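Uncharacterized protein YycE (Bacillus subtilis, PDB 1TWU) is of unknown function but belongs to the vicinal oxygen chelate (VOC) superfamily and is possibly related to glyoxalases and fosfomycin resistance proteins. Local coordinates at residues A11-L22 with A57-Q65; L98-E109 with V118-R127. One frame throughout, in Å; residues are numbered along the deposited sequence.

From the N terminus, strand 12-18 leads into helix 22-32 and then strands 37-44 and 47-53 before residues 57-65 return beside it. Contact 1 thus closes the first beta-alpha-beta-beta-beta unit. The second unit, from strand 80-84 onward, repeats this order with the short helix 111-114 inserted, and contact 2 closes a shorter loop within it, over that helix, joining the end of helix 88-100 and strand 105-106 to strand 117-121. The two contacts follow in series, neither nested nor crossed. They meet where Thr-19 and Gln-21 bond to the Asp-124 carboxylate and Arg-17 makes a cation-pi contact with Trp-126, so in this chain the two modules join through the end of strand 12-18 and the turn at Asp-124.

Contact 1: residues A11-L22 with A57-Q65; sequences AQIRIARPTGQL and ADYHLEFTQ
In the N-terminal beta-alpha-beta-beta-beta module, strands 12-18 and 59-65 run parallel, from Ile-13 beside Tyr-59 to Pro-18 beside Thr-64. Ile-15 bonds to both neighbours of its partner Leu-61: its N to His-60 O (3.1 Å), its O from Glu-62 N (2.9 Å).

One face carries a polar cluster. Arg-14 NE points almost straight at His-60 NE2, 2.8 Å away with an N-H...N angle of 172°. The imidazole nitrogen lies in the guanidinium plane, yet the two planes are steeply inclined at 71°. The bend at chi3 (-69°) after an otherwise extended chain turns NE to the ring. NH1 of the same arginine forms a salt bridge with Glu-62 OE1 at 3.1 Å, weak as a hydrogen bond.

The other face is mainly apolar, with helix 22-32 lying against Leu-61 and Phe-63. Ile-13 CD1 meets Tyr-59 CE2 at 3.4 Å, Ile-15 CB touches Leu-61 CD2 at 3.8 Å, and Leu-22 CD1 reaches Phe-63 CB. Beyond strand 12-18 the sheet continues into the second subunit, whose own Tyr-59 stacks on the Tyr-59 ring here.

The near-straight NE bond sets the direction of the buried guanidinium, and the weaker bridge from NH1 probably adds to this. A polar cluster on the face turned from the helix is consistent with the pocket side of VOC sheets, although no ligand identifies a site here.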
loop_
_atom_site.group_PDB
_atom_site.type_symbol
_atom_site.label_atom_id
_atom_site.label_comp_id
_atom_site.label_asym_id
_atom_site.label_seq_id
_atom_site.Cartn_x
_atom_site.Cartn_y
_atom_site.Cartn_z
ATOM N N ALA A 11 -10.274 1.058 12.264
ATOM C CA ALA A 11 -10.387 2.486 12.508
ATOM C C ALA A 11 -9.592 3.249 11.444
ATOM O O ALA A 11 -10.010 4.305 10.963
ATOM C CB ALA A 11 -9.850 2.816 13.895
ATOM N N GLN A 12 -8.459 2.682 11.053
ATOM C CA GLN A 12 -7.584 3.332 10.091
ATOM C C GLN A 12 -6.754 2.286 9.367
ATOM O O GLN A 12 -6.693 1.137 9.796
ATOM C CB GLN A 12 -6.646 4.260 10.853
ATOM C CG GLN A 12 -6.545 5.651 10.330
ATOM C CD GLN A 12 -5.785 6.549 11.281
ATOM O OE1 GLN A 12 -4.617 6.298 11.603
ATOM N NE2 GLN A 12 -6.445 7.603 11.744
ATOM N N ILE A 13 -6.118 2.690 8.274
ATOM C CA ILE A 13 -5.255 1.795 7.513
ATOM C C ILE A 13 -4.009 2.564 7.096
ATOM O O ILE A 13 -4.093 3.695 6.603
ATOM C CB ILE A 13 -5.953 1.224 6.257
ATOM C CG1 ILE A 13 -7.141 0.364 6.677
ATOM C CG2 ILE A 13 -4.975 0.357 5.458
ATOM C CD1 ILE A 13 -7.855 -0.274 5.521
ATOM N N ARG A 14 -2.856 1.943 7.315
ATOM C CA ARG A 14 -1.577 2.548 6.992
ATOM C C ARG A 14 -0.683 1.648 6.147
ATOM O O ARG A 14 -0.575 0.445 6.397
ATOM C CB ARG A 14 -0.832 2.912 8.284
ATOM C CG ARG A 14 0.608 3.375 8.062
ATOM C CD ARG A 14 1.349 3.622 9.364
ATOM N NE ARG A 14 0.830 4.789 10.077
ATOM C CZ ARG A 14 1.279 5.222 11.254
ATOM N NH1 ARG A 14 2.268 4.588 11.869
ATOM N NH2 ARG A 14 0.738 6.293 11.819
ATOM N N ILE A 15 -0.062 2.246 5.133
ATOM C CA ILE A 15 0.895 1.555 4.272
ATOM C C ILE A 15 2.210 2.169 4.731
ATOM O O ILE A 15 2.429 3.370 4.544
ATOM C CB ILE A 15 0.704 1.902 2.787
ATOM C CG1 ILE A 15 -0.651 1.396 2.301
ATOM C CG2 ILE A 15 1.814 1.273 1.964
ATOM C CD1 ILE A 15 -0.769 -0.119 2.295
ATOM N N ALA A 16 3.067 1.365 5.356
ATOM C CA ALA A 16 4.353 1.855 5.854
ATOM C C ALA A 16 5.502 1.275 5.048
ATOM O O ALA A 16 5.576 0.068 4.840
ATOM C CB ALA A 16 4.516 1.502 7.323
ATOM N N ARG A 17 6.389 2.154 4.593
ATOM C CA ARG A 17 7.550 1.766 3.799
ATOM C C ARG A 17 8.819 2.408 4.347
ATOM O O ARG A 17 8.800 3.546 4.814
ATOM C CB ARG A 17 7.366 2.197 2.339
ATOM C CG ARG A 17 6.174 1.556 1.637
ATOM C CD ARG A 17 5.869 2.249 0.309
ATOM N NE ARG A 17 7.012 2.241 -0.600
ATOM C CZ ARG A 17 7.390 1.192 -1.327
ATOM N NH1 ARG A 17 6.708 0.052 -1.261
ATOM N NH2 ARG A 17 8.456 1.284 -2.118
ATOM N N PRO A 18 9.944 1.683 4.296
ATOM C CA PRO A 18 11.233 2.185 4.782
ATOM C C PRO A 18 11.958 3.014 3.718
ATOM O O PRO A 18 11.709 2.855 2.524
ATOM C CB PRO A 18 11.981 0.907 5.100
ATOM C CG PRO A 18 11.531 0.008 3.978
ATOM C CD PRO A 18 10.039 0.256 3.936
ATOM N N THR A 19 12.856 3.894 4.146
ATOM C CA THR A 19 13.610 4.714 3.200
ATOM C C THR A 19 14.958 5.122 3.772
ATOM O O THR A 19 15.150 5.141 4.982
ATOM C CB THR A 19 12.834 6.015 2.796
ATOM O OG1 THR A 19 13.556 6.695 1.761
ATOM C CG2 THR A 19 12.673 6.961 3.991
ATOM N N GLY A 20 15.896 5.432 2.890
ATOM C CA GLY A 20 17.200 5.877 3.333
ATOM C C GLY A 20 17.337 7.353 2.991
ATOM O O GLY A 20 18.375 7.968 3.237
ATOM N N GLN A 21 16.286 7.930 2.412
ATOM C CA GLN A 21 16.303 9.337 2.031
ATOM C C GLN A 21 14.923 9.943 2.271
ATOM O O GLN A 21 14.182 10.228 1.333
ATOM C CB GLN A 21 16.708 9.466 0.557
ATOM C CG GLN A 21 15.855 8.643 -0.407
ATOM C CD GLN A 21 16.306 8.789 -1.847
ATOM O OE1 GLN A 21 16.970 9.762 -2.203
ATOM N NE2 GLN A 21 15.936 7.832 -2.686
ATOM N N LEU A 22 14.594 10.142 3.545
ATOM C CA LEU A 22 13.298 10.689 3.945
ATOM C C LEU A 22 13.040 12.110 3.436
ATOM O O LEU A 22 11.892 12.511 3.259
ATOM C CB LEU A 22 13.160 10.642 5.477
ATOM C CG LEU A 22 11.780 10.873 6.112
ATOM C CD1 LEU A 22 10.785 9.832 5.635
ATOM C CD2 LEU A 22 11.915 10.803 7.619
ATOM N N ALA A 57 -6.521 10.744 7.138
ATOM C CA ALA A 57 -5.937 9.799 8.076
ATOM C C ALA A 57 -6.500 8.382 7.968
ATOM O O ALA A 57 -5.792 7.417 8.262
ATOM C CB ALA A 57 -6.104 10.313 9.496
ATOM N N ASP A 58 -7.759 8.248 7.551
ATOM C CA ASP A 58 -8.375 6.926 7.427
ATOM C C ASP A 58 -7.470 5.981 6.655
ATOM O O ASP A 58 -7.295 4.826 7.033
ATOM C CB ASP A 58 -9.730 7.020 6.726
ATOM C CG ASP A 58 -10.768 7.745 7.563
ATOM O OD1 ASP A 58 -10.646 7.731 8.810
ATOM O OD2 ASP A 58 -11.714 8.316 6.979
ATOM N N TYR A 59 -6.920 6.487 5.559
ATOM C CA TYR A 59 -6.002 5.744 4.712
ATOM C C TYR A 59 -4.829 6.680 4.492
ATOM O O TYR A 59 -4.987 7.744 3.894
ATOM C CB TYR A 59 -6.633 5.408 3.357
ATOM C CG TYR A 59 -7.804 4.454 3.427
ATOM C CD1 TYR A 59 -9.101 4.919 3.659
ATOM C CD2 TYR A 59 -7.613 3.076 3.277
ATOM C CE1 TYR A 59 -10.175 4.034 3.737
ATOM C CE2 TYR A 59 -8.678 2.185 3.353
ATOM C CZ TYR A 59 -9.955 2.668 3.585
ATOM O OH TYR A 59 -11.010 1.779 3.676
ATOM N N HIS A 60 -3.656 6.301 4.987
ATOM C CA HIS A 60 -2.485 7.141 4.812
ATOM C C HIS A 60 -1.213 6.336 4.603
ATOM O O HIS A 60 -1.193 5.109 4.760
ATOM C CB HIS A 60 -2.304 8.088 6.010
ATOM C CG HIS A 60 -2.040 7.390 7.309
ATOM N ND1 HIS A 60 -3.047 6.998 8.166
ATOM C CD2 HIS A 60 -0.880 6.994 7.888
ATOM C CE1 HIS A 60 -2.519 6.391 9.214
ATOM N NE2 HIS A 60 -1.206 6.375 9.071
ATOM N N LEU A 61 -0.153 7.049 4.239
ATOM C CA LEU A 61 1.151 6.452 4.005
ATOM C C LEU A 61 2.074 6.876 5.134
ATOM O O LEU A 61 1.882 7.938 5.729
ATOM C CB LEU A 61 1.751 6.968 2.690
ATOM C CG LEU A 61 1.033 6.759 1.356
ATOM C CD1 LEU A 61 1.829 7.421 0.230
ATOM C CD2 LEU A 61 0.881 5.270 1.094
ATOM N N GLU A 62 3.056 6.037 5.442
ATOM C CA GLU A 62 4.064 6.377 6.437
ATOM C C GLU A 62 5.421 5.978 5.873
ATOM O O GLU A 62 5.574 4.911 5.282
ATOM C CB GLU A 62 3.861 5.654 7.770
ATOM C CG GLU A 62 5.033 5.932 8.713
ATOM C CD GLU A 62 5.027 5.102 9.982
ATOM O OE1 GLU A 62 4.593 3.931 9.935
ATOM O OE2 GLU A 62 5.484 5.618 11.025
ATOM N N PHE A 63 6.406 6.849 6.033
ATOM C CA PHE A 63 7.758 6.557 5.565
ATOM C C PHE A 63 8.683 6.707 6.760
ATOM O O PHE A 63 8.611 7.697 7.499
ATOM C CB PHE A 63 8.165 7.515 4.440
ATOM C CG PHE A 63 7.470 7.237 3.134
ATOM C CD1 PHE A 63 7.976 6.285 2.249
ATOM C CD2 PHE A 63 6.291 7.904 2.803
ATOM C CE1 PHE A 63 7.321 6.001 1.053
ATOM C CE2 PHE A 63 5.622 7.627 1.608
ATOM C CZ PHE A 63 6.137 6.675 0.730
ATOM N N THR A 64 9.534 5.707 6.958
ATOM C CA THR A 64 10.465 5.708 8.074
ATOM C C THR A 64 11.914 5.493 7.638
ATOM O O THR A 64 12.191 4.812 6.650
ATOM C CB THR A 64 10.081 4.620 9.104
ATOM O OG1 THR A 64 10.026 3.337 8.460
ATOM C CG2 THR A 64 8.722 4.933 9.716
ATOM N N GLN A 65 12.829 6.093 8.395
ATOM C CA GLN A 65 14.259 5.985 8.143
ATOM C C GLN A 65 14.964 5.712 9.465
ATOM O O GLN A 65 14.720 6.398 10.456
ATOM C CB GLN A 65 14.772 7.288 7.530
ATOM C CG GLN A 65 16.258 7.312 7.244
ATOM C CD GLN A 65 16.673 8.552 6.482
ATOM O OE1 GLN A 65 17.847 8.916 6.458
ATOM N NE2 GLN A 65 15.715 9.200 5.845
#

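Contact 2: residues L98-E109 with V118-R127; sequences LKHMGYQEVESE and VTIEDPDGWR
Val-118 lays CG1 across the end of Glu-105, 3.6 Å from CD, while Glu-105 OE1 is bound by Lys-99 NZ in a salt bridge. At Thr-119 the carbonyl oxygen accepts Val-106 N at 2.8 Å, and the methyl CG2 meets Val-106 CG2. Ile-120 forms an antiparallel non-hydrogen-bonded pair with Glu-105. Its two branches part: CD1 packs on Glu-105 CB at 3.6 Å, and CG2 lies against Tyr-103 CB at 3.7 Å. Such pairing fits the edge of the C-terminal beta-alpha-beta-beta-beta module, where the short strand 105-106 flanks strand 117-121. Glu-121 N then bonds to Gln-104 O at 3.1 Å, and a water bridges Glu-121 O and Gln-104 N. At the type I turn Asp-122 to Gly-125, Asp-122 OD1 accepts from Asp-124 N within it and Trp-126 N just after it, on opposite faces of its carboxylate, the former bond making an Asx turn. Pro-123 CG approaches Tyr-103 CE1 at 4.0 Å; the tyrosine hydroxyl is bonded to Arg-27. Bent at chi2 (-68°), Arg-127 brings its guanidinium back so that Val-106 CG2 sits 3.4 Å above the plane, near the rim, while NE makes a salt bridge with Glu-121 OE2 on its anti side.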
loop_
_atom_site.group_PDB
_atom_site.type_symbol
_atom_site.label_atom_id
_atom_site.label_comp_id
_atom_site.label_asym_id
_atom_site.label_seq_id
_atom_site.Cartn_x
_atom_site.Cartn_y
_atom_site.Cartn_z
ATOM N N LEU A 98 5.396 16.669 -11.676
ATOM C CA LEU A 98 6.380 15.728 -11.146
ATOM C C LEU A 98 7.587 15.568 -12.069
ATOM O O LEU A 98 8.723 15.486 -11.604
ATOM C CB LEU A 98 5.721 14.363 -10.892
ATOM C CG LEU A 98 4.636 14.333 -9.802
ATOM C CD1 LEU A 98 4.028 12.946 -9.740
ATOM C CD2 LEU A 98 5.219 14.731 -8.452
ATOM N N LYS A 99 7.345 15.520 -13.376
ATOM C CA LYS A 99 8.436 15.381 -14.337
ATOM C C LYS A 99 9.279 16.659 -14.367
ATOM O O LYS A 99 10.502 16.605 -14.511
ATOM C CB LYS A 99 7.882 15.077 -15.738
ATOM C CG LYS A 99 7.069 13.790 -15.811
ATOM C CD LYS A 99 6.613 13.482 -17.218
ATOM C CE LYS A 99 7.777 13.086 -18.096
ATOM N NZ LYS A 99 7.329 12.624 -19.445
ATOM N N HIS A 100 8.625 17.808 -14.219
ATOM C CA HIS A 100 9.335 19.078 -14.217
ATOM C C HIS A 100 10.112 19.263 -12.920
ATOM O O HIS A 100 11.052 20.064 -12.856
ATOM C CB HIS A 100 8.357 20.231 -14.441
ATOM C CG HIS A 100 7.788 20.263 -15.828
ATOM N ND1 HIS A 100 7.038 21.315 -16.307
ATOM C CD2 HIS A 100 7.868 19.367 -16.843
ATOM C CE1 HIS A 100 6.681 21.068 -17.556
ATOM N NE2 HIS A 100 7.173 19.891 -17.905
ATOM N N MET A 101 9.720 18.513 -11.890
ATOM C CA MET A 101 10.416 18.557 -10.609
ATOM C C MET A 101 11.626 17.622 -10.691
ATOM O O MET A 101 12.489 17.640 -9.818
ATOM C CB MET A 101 9.487 18.134 -9.460
ATOM C CG MET A 101 8.517 19.229 -9.017
ATOM S SD MET A 101 7.406 18.689 -7.731
ATOM C CE MET A 101 8.443 18.855 -6.361
ATOM N N GLY A 102 11.682 16.809 -11.745
ATOM C CA GLY A 102 12.811 15.909 -11.925
ATOM C C GLY A 102 12.542 14.412 -11.869
ATOM O O GLY A 102 13.460 13.618 -12.079
ATOM N N TYR A 103 11.302 14.017 -11.601
ATOM C CA TYR A 103 10.964 12.603 -11.512
ATOM C C TYR A 103 10.718 11.967 -12.878
ATOM O O TYR A 103 10.092 12.561 -13.745
ATOM C CB TYR A 103 9.762 12.433 -10.579
ATOM C CG TYR A 103 10.050 13.013 -9.208
ATOM C CD1 TYR A 103 10.997 12.416 -8.369
ATOM C CD2 TYR A 103 9.451 14.205 -8.788
ATOM C CE1 TYR A 103 11.349 12.991 -7.151
ATOM C CE2 TYR A 103 9.795 14.794 -7.570
ATOM C CZ TYR A 103 10.751 14.181 -6.757
ATOM O OH TYR A 103 11.138 14.765 -5.571
ATOM N N GLN A 104 11.228 10.749 -13.042
ATOM C CA GLN A 104 11.149 9.989 -14.286
ATOM C C GLN A 104 9.837 9.301 -14.572
ATOM O O GLN A 104 9.258 8.665 -13.691
ATOM C CB GLN A 104 12.216 8.893 -14.302
ATOM C CG GLN A 104 13.600 9.377 -14.046
ATOM C CD GLN A 104 14.110 10.252 -15.164
ATOM O OE1 GLN A 104 14.725 11.292 -14.921
ATOM N NE2 GLN A 104 13.867 9.833 -16.403
ATOM N N GLU A 105 9.375 9.414 -15.814
ATOM C CA GLU A 105 8.177 8.705 -16.215
ATOM C C GLU A 105 8.773 7.420 -16.783
ATOM O O GLU A 105 9.755 7.463 -17.532
ATOM C CB GLU A 105 7.407 9.431 -17.320
ATOM C CG GLU A 105 6.073 8.741 -17.628
ATOM C CD GLU A 105 5.382 9.252 -18.880
ATOM O OE1 GLU A 105 5.345 10.483 -19.094
ATOM O OE2 GLU A 105 4.857 8.415 -19.645
ATOM N N VAL A 106 8.206 6.277 -16.423
ATOM C CA VAL A 106 8.733 5.020 -16.921
ATOM C C VAL A 106 7.682 4.225 -17.675
ATOM O O VAL A 106 6.483 4.505 -17.586
ATOM C CB VAL A 106 9.315 4.153 -15.771
ATOM C CG1 VAL A 106 10.497 4.872 -15.132
ATOM C CG2 VAL A 106 8.245 3.868 -14.730
ATOM N N GLU A 107 8.154 3.240 -18.429
ATOM C CA GLU A 107 7.291 2.379 -19.213
ATOM C C GLU A 107 6.807 1.255 -18.308
ATOM O O GLU A 107 7.601 0.448 -17.826
ATOM C CB GLU A 107 8.075 1.798 -20.386
ATOM C CG GLU A 107 7.232 1.578 -21.616
ATOM C CD GLU A 107 6.664 2.879 -22.138
ATOM O OE1 GLU A 107 7.411 3.646 -22.797
ATOM O OE2 GLU A 107 5.469 3.141 -21.870
ATOM N N SER A 108 5.503 1.208 -18.068
ATOM C CA SER A 108 4.934 0.182 -17.208
ATOM C C SER A 108 5.273 -1.207 -17.724
ATOM O O SER A 108 5.448 -1.408 -18.931
ATOM C CB SER A 108 3.416 0.347 -17.126
ATOM O OG SER A 108 2.841 0.385 -18.419
ATOM N N GLU A 109 5.382 -2.159 -16.802
ATOM C CA GLU A 109 5.683 -3.536 -17.167
ATOM C C GLU A 109 4.529 -4.070 -17.993
ATOM O O GLU A 109 4.713 -4.563 -19.113
ATOM C CB GLU A 109 5.857 -4.391 -15.915
ATOM C CG GLU A 109 7.242 -4.315 -15.330
ATOM C CD GLU A 109 8.287 -4.925 -16.245
ATOM O OE1 GLU A 109 8.296 -6.168 -16.393
ATOM O OE2 GLU A 109 9.092 -4.160 -16.817
ATOM N N VAL A 118 -0.142 6.866 -16.758
ATOM C CA VAL A 118 1.216 7.400 -16.690
ATOM C C VAL A 118 1.879 6.912 -15.407
ATOM O O VAL A 118 1.326 7.074 -14.320
ATOM C CB VAL A 118 1.225 8.945 -16.679
ATOM C CG1 VAL A 118 2.650 9.459 -16.497
ATOM C CG2 VAL A 118 0.631 9.480 -17.973
ATOM N N THR A 119 3.062 6.320 -15.535
ATOM C CA THR A 119 3.796 5.809 -14.382
ATOM C C THR A 119 5.031 6.654 -14.089
ATOM O O THR A 119 5.886 6.850 -14.951
ATOM C CB THR A 119 4.244 4.350 -14.602
ATOM O OG1 THR A 119 3.098 3.536 -14.878
ATOM C CG2 THR A 119 4.951 3.816 -13.358
ATOM N N ILE A 120 5.107 7.164 -12.862
ATOM C CA ILE A 120 6.231 7.988 -12.421
ATOM C C ILE A 120 6.864 7.266 -11.242
ATOM O O ILE A 120 6.150 6.794 -10.359
ATOM C CB ILE A 120 5.758 9.381 -11.919
ATOM C CG1 ILE A 120 4.896 10.083 -12.984
ATOM C CG2 ILE A 120 6.959 10.219 -11.528
ATOM C CD1 ILE A 120 5.571 10.307 -14.325
ATOM N N GLU A 121 8.188 7.159 -11.219
ATOM C CA GLU A 121 8.839 6.497 -10.087
ATOM C C GLU A 121 9.085 7.492 -8.965
ATOM O O GLU A 121 9.470 8.635 -9.218
ATOM C CB GLU A 121 10.180 5.896 -10.485
ATOM C CG GLU A 121 10.112 4.788 -11.491
ATOM C CD GLU A 121 11.447 4.082 -11.622
ATOM O OE1 GLU A 121 12.477 4.781 -11.752
ATOM O OE2 GLU A 121 11.464 2.832 -11.595
ATOM N N ASP A 122 8.862 7.066 -7.725
ATOM C CA ASP A 122 9.100 7.957 -6.601
ATOM C C ASP A 122 10.603 7.859 -6.320
ATOM O O ASP A 122 11.293 7.068 -6.962
ATOM C CB ASP A 122 8.200 7.567 -5.403
ATOM C CG ASP A 122 8.774 6.458 -4.528
ATOM O OD1 ASP A 122 9.693 5.719 -4.946
ATOM O OD2 ASP A 122 8.269 6.316 -3.392
ATOM N N PRO A 123 11.134 8.668 -5.389
ATOM C CA PRO A 123 12.570 8.621 -5.090
ATOM C C PRO A 123 13.194 7.232 -4.880
ATOM O O PRO A 123 14.379 7.031 -5.170
ATOM C CB PRO A 123 12.688 9.503 -3.849
ATOM C CG PRO A 123 11.600 10.496 -4.049
ATOM C CD PRO A 123 10.455 9.640 -4.516
ATOM N N ASP A 124 12.408 6.275 -4.390
ATOM C CA ASP A 124 12.934 4.939 -4.142
ATOM C C ASP A 124 12.476 3.861 -5.106
ATOM O O ASP A 124 12.570 2.672 -4.801
ATOM C CB ASP A 124 12.641 4.504 -2.704
ATOM C CG ASP A 124 13.413 5.322 -1.680
ATOM O OD1 ASP A 124 14.620 5.568 -1.907
ATOM O OD2 ASP A 124 12.820 5.709 -0.649
ATOM N N GLY A 125 11.971 4.275 -6.265
ATOM C CA GLY A 125 11.564 3.317 -7.276
ATOM C C GLY A 125 10.185 2.710 -7.185
ATOM O O GLY A 125 9.885 1.761 -7.911
ATOM N N TRP A 126 9.347 3.218 -6.287
ATOM C CA TRP A 126 7.993 2.697 -6.184
ATOM C C TRP A 126 7.286 3.269 -7.411
ATOM O O TRP A 126 7.486 4.435 -7.746
ATOM C CB TRP A 126 7.322 3.179 -4.891
ATOM C CG TRP A 126 6.097 2.376 -4.517
ATOM C CD1 TRP A 126 5.746 1.132 -4.987
ATOM C CD2 TRP A 126 5.089 2.738 -3.562
ATOM N NE1 TRP A 126 4.588 0.707 -4.384
ATOM C CE2 TRP A 126 4.163 1.670 -3.506
ATOM C CE3 TRP A 126 4.881 3.859 -2.745
ATOM C CZ2 TRP A 126 3.046 1.693 -2.663
ATOM C CZ3 TRP A 126 3.773 3.879 -1.906
ATOM C CH2 TRP A 126 2.871 2.802 -1.873
ATOM N N ARG A 127 6.495 2.444 -8.094
ATOM C CA ARG A 127 5.784 2.874 -9.298
ATOM C C ARG A 127 4.458 3.572 -8.967
ATOM O O ARG A 127 3.498 2.941 -8.523
ATOM C CB ARG A 127 5.513 1.669 -10.216
ATOM C CG ARG A 127 6.757 0.970 -10.784
ATOM C CD ARG A 127 7.494 1.851 -11.769
ATOM N NE ARG A 127 8.750 1.267 -12.244
ATOM C CZ ARG A 127 8.883 0.520 -13.340
ATOM N NH1 ARG A 127 7.837 0.238 -14.103
ATOM N NH2 ARG A 127 10.080 0.081 -13.693
HETATM O O HOH W 1 11.683 9.348 -10.464
HETATM O O HOH W 2 4.378 5.897 -18.246
HETATM O O HOH W 3 5.198 -0.556 -13.947
#